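Local structure of metallo-beta-lactamase FIM-1 (Pseudomonas aeruginosa, 6V3Q) at residues F46-D51 with I74-F79. The protein probably hydrolyses the amide bond of beta-lactam antibiotics to give substituted beta-amino acids, using zinc as cofactor. Numbering follows the deposited sequence.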
loop_
_atom_site.group_PDB
_atom_site.type_symbol
_atom_site.label_atom_id
_atom_site.label_comp_id
_atom_site.label_asym_id
_atom_site.label_seq_id
_atom_site.Cartn_x
_atom_site.Cartn_y
_atom_site.Cartn_z
ATOM N N PHE A 46 9.048 -18.161 27.968
ATOM C CA PHE A 46 8.391 -18.286 26.673
ATOM C C PHE A 46 7.601 -17.022 26.366
ATOM O O PHE A 46 7.729 -16.025 27.082
ATOM C CB PHE A 46 7.495 -19.525 26.652
ATOM C CG PHE A 46 8.210 -20.786 27.050
ATOM C CD1 PHE A 46 9.009 -21.463 26.142
ATOM C CD2 PHE A 46 8.100 -21.284 28.338
ATOM C CE1 PHE A 46 9.678 -22.618 26.510
ATOM C CE2 PHE A 46 8.764 -22.437 28.711
ATOM C CZ PHE A 46 9.554 -23.104 27.796
ATOM N N SER A 47 6.788 -17.035 25.313
ATOM C CA SER A 47 6.113 -15.815 24.891
ATOM C C SER A 47 4.761 -16.146 24.273
ATOM O O SER A 47 4.528 -17.253 23.779
ATOM C CB SER A 47 6.975 -15.018 23.905
ATOM O OG SER A 47 7.352 -15.814 22.796
ATOM N N ILE A 48 3.869 -15.157 24.305
ATOM C CA ILE A 48 2.515 -15.276 23.779
ATOM C C ILE A 48 2.418 -14.434 22.516
ATOM O O ILE A 48 2.883 -13.287 22.493
ATOM C CB ILE A 48 1.469 -14.831 24.816
ATOM C CG1 ILE A 48 1.600 -15.662 26.094
ATOM C CG2 ILE A 48 0.061 -14.947 24.246
ATOM C CD1 ILE A 48 0.949 -15.029 27.302
ATOM N N LEU A 49 1.822 -14.999 21.469
ATOM C CA LEU A 49 1.659 -14.314 20.195
ATOM C C LEU A 49 0.220 -13.833 20.063
ATOM O O LEU A 49 -0.721 -14.619 20.213
ATOM C CB LEU A 49 2.023 -15.229 19.027
ATOM C CG LEU A 49 1.786 -14.649 17.629
ATOM C CD1 LEU A 49 2.670 -13.434 17.386
ATOM C CD2 LEU A 49 2.004 -15.698 16.546
ATOM N N VAL A 50 0.053 -12.547 19.795
ATOM C CA VAL A 50 -1.248 -11.979 19.474
ATOM C C VAL A 50 -1.250 -11.703 17.978
ATOM O O VAL A 50 -0.498 -10.846 17.499
ATOM C CB VAL A 50 -1.527 -10.709 20.288
ATOM C CG1 VAL A 50 -2.904 -10.158 19.962
ATOM C CG2 VAL A 50 -1.402 -11.000 21.775
ATOM N N ASP A 51 -2.067 -12.460 17.243
ATOM C CA ASP A 51 -2.231 -12.326 15.798
ATOM C C ASP A 51 -1.012 -12.785 15.007
ATOM O O ASP A 51 0.136 -12.546 15.401
ATOM C CB ASP A 51 -2.578 -10.884 15.429
ATOM C CG ASP A 51 -3.991 -10.515 15.813
ATOM O OD1 ASP A 51 -4.823 -11.433 15.959
ATOM O OD2 ASP A 51 -4.277 -9.310 15.953
ATOM N N ILE A 74 7.705 -18.828 21.290
ATOM C CA ILE A 74 6.255 -18.715 21.373
ATOM C C ILE A 74 5.667 -20.075 21.714
ATOM O O ILE A 74 6.000 -21.088 21.087
ATOM C CB ILE A 74 5.687 -18.171 20.054
ATOM C CG1 ILE A 74 6.080 -16.704 19.859
ATOM C CG2 ILE A 74 4.174 -18.341 20.005
ATOM C CD1 ILE A 74 5.797 -16.178 18.469
ATOM N N ARG A 75 4.807 -20.110 22.735
ATOM C CA ARG A 75 4.106 -21.329 23.108
ATOM C C ARG A 75 2.596 -21.211 23.018
ATOM O O ARG A 75 1.920 -22.238 22.907
ATOM C CB ARG A 75 4.487 -21.753 24.534
ATOM C CG ARG A 75 5.832 -22.445 24.612
ATOM C CD ARG A 75 5.882 -23.621 23.649
ATOM N NE ARG A 75 7.246 -24.090 23.430
ATOM C CZ ARG A 75 7.871 -24.951 24.224
ATOM N NH1 ARG A 75 9.112 -25.323 23.953
ATOM N NH2 ARG A 75 7.254 -25.438 25.293
ATOM N N TRP A 76 2.055 -19.998 23.053
ATOM C CA TRP A 76 0.621 -19.790 22.965
ATOM C C TRP A 76 0.344 -18.671 21.974
ATOM O O TRP A 76 1.179 -17.788 21.765
ATOM C CB TRP A 76 0.013 -19.447 24.332
ATOM C CG TRP A 76 0.522 -20.318 25.436
ATOM C CD1 TRP A 76 -0.020 -21.492 25.871
ATOM C CD2 TRP A 76 1.687 -20.091 26.238
ATOM N NE1 TRP A 76 0.734 -22.008 26.898
ATOM C CE2 TRP A 76 1.789 -21.167 27.141
ATOM C CE3 TRP A 76 2.654 -19.081 26.279
ATOM C CZ2 TRP A 76 2.817 -21.261 28.077
ATOM C CZ3 TRP A 76 3.675 -19.176 27.210
ATOM C CH2 TRP A 76 3.748 -20.259 28.095
ATOM N N ALA A 77 -0.838 -18.716 21.366
ATOM C CA ALA A 77 -1.231 -17.710 20.394
ATOM C C ALA A 77 -2.735 -17.491 20.473
ATOM O O ALA A 77 -3.507 -18.427 20.701
ATOM C CB ALA A 77 -0.821 -18.113 18.975
ATOM N N VAL A 78 -3.140 -16.237 20.293
ATOM C CA VAL A 78 -4.544 -15.854 20.234
ATOM C C VAL A 78 -4.714 -14.885 19.071
ATOM O O VAL A 78 -3.795 -14.141 18.716
ATOM C CB VAL A 78 -5.028 -15.226 21.561
ATOM C CG1 VAL A 78 -4.270 -13.939 21.854
ATOM C CG2 VAL A 78 -6.533 -14.992 21.535
ATOM N N PHE A 79 -5.889 -14.917 18.454
ATOM C CA PHE A 79 -6.178 -14.106 17.285
ATOM C C PHE A 79 -7.461 -13.322 17.523
ATOM O O PHE A 79 -8.398 -13.810 18.162
ATOM C CB PHE A 79 -6.302 -14.985 16.039
ATOM C CG PHE A 79 -5.388 -16.178 16.055
ATOM C CD1 PHE A 79 -4.027 -16.030 15.839
ATOM C CD2 PHE A 79 -5.887 -17.445 16.305
ATOM C CE1 PHE A 79 -3.184 -17.123 15.866
ATOM C CE2 PHE A 79 -5.046 -18.545 16.330
ATOM C CZ PHE A 79 -3.694 -18.382 16.109
#
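L49 is the residue to start from, because both its backbone groups are bonded to the neighbouring strand: its N donates to W76 O at 2.9 Å, and its O accepts from V78 N. R75 N to S47 O before it and D51 N to V78 O after it complete a parallel ladder, with a beta bulge where the register slips by one between S47 and I48. One face of the sheet carries S47, L49, I74 and A77. Here the packing is tight: L49 lays CB against I74 CG2 (3.9 Å) and A77 CB (4.1 Å), while L93 of helix 90-95 covers L49 and A77. The buried S47 OG sits 3.3 Å from I74 CG1 and is hydrogen-bonded to K72 O, outside the two strands.

On the other face, I48 CG1 meets the benzo side of the indole, 3.6 Å from W76 CE3, and V50 and V78 run side by side, their nearest methyls, V50 CG2 and V78 CG1, 4.1 Å apart. The packing thins toward F46, which is partly exposed, and the solvent-exposed R75. The bend of R75 at chi2 (-54°) helps carry its guanidinium along the phenyl ring, the planes 32° apart, with F46 CE1 over the guanidinium centre, 3.7 Å from R75 CZ. At the far end D51 is buried again; its OD1 is hydrogen-bonded to T80 N, and its side chain lies about 6 Å from that of the zinc ligand H81. With helix 56-68 between them, the strands form a right-handed beta-alpha-beta crossover of the metallo-beta-lactamase alpha-beta/beta-alpha sandwich, their C-terminal ends directed to the zinc site.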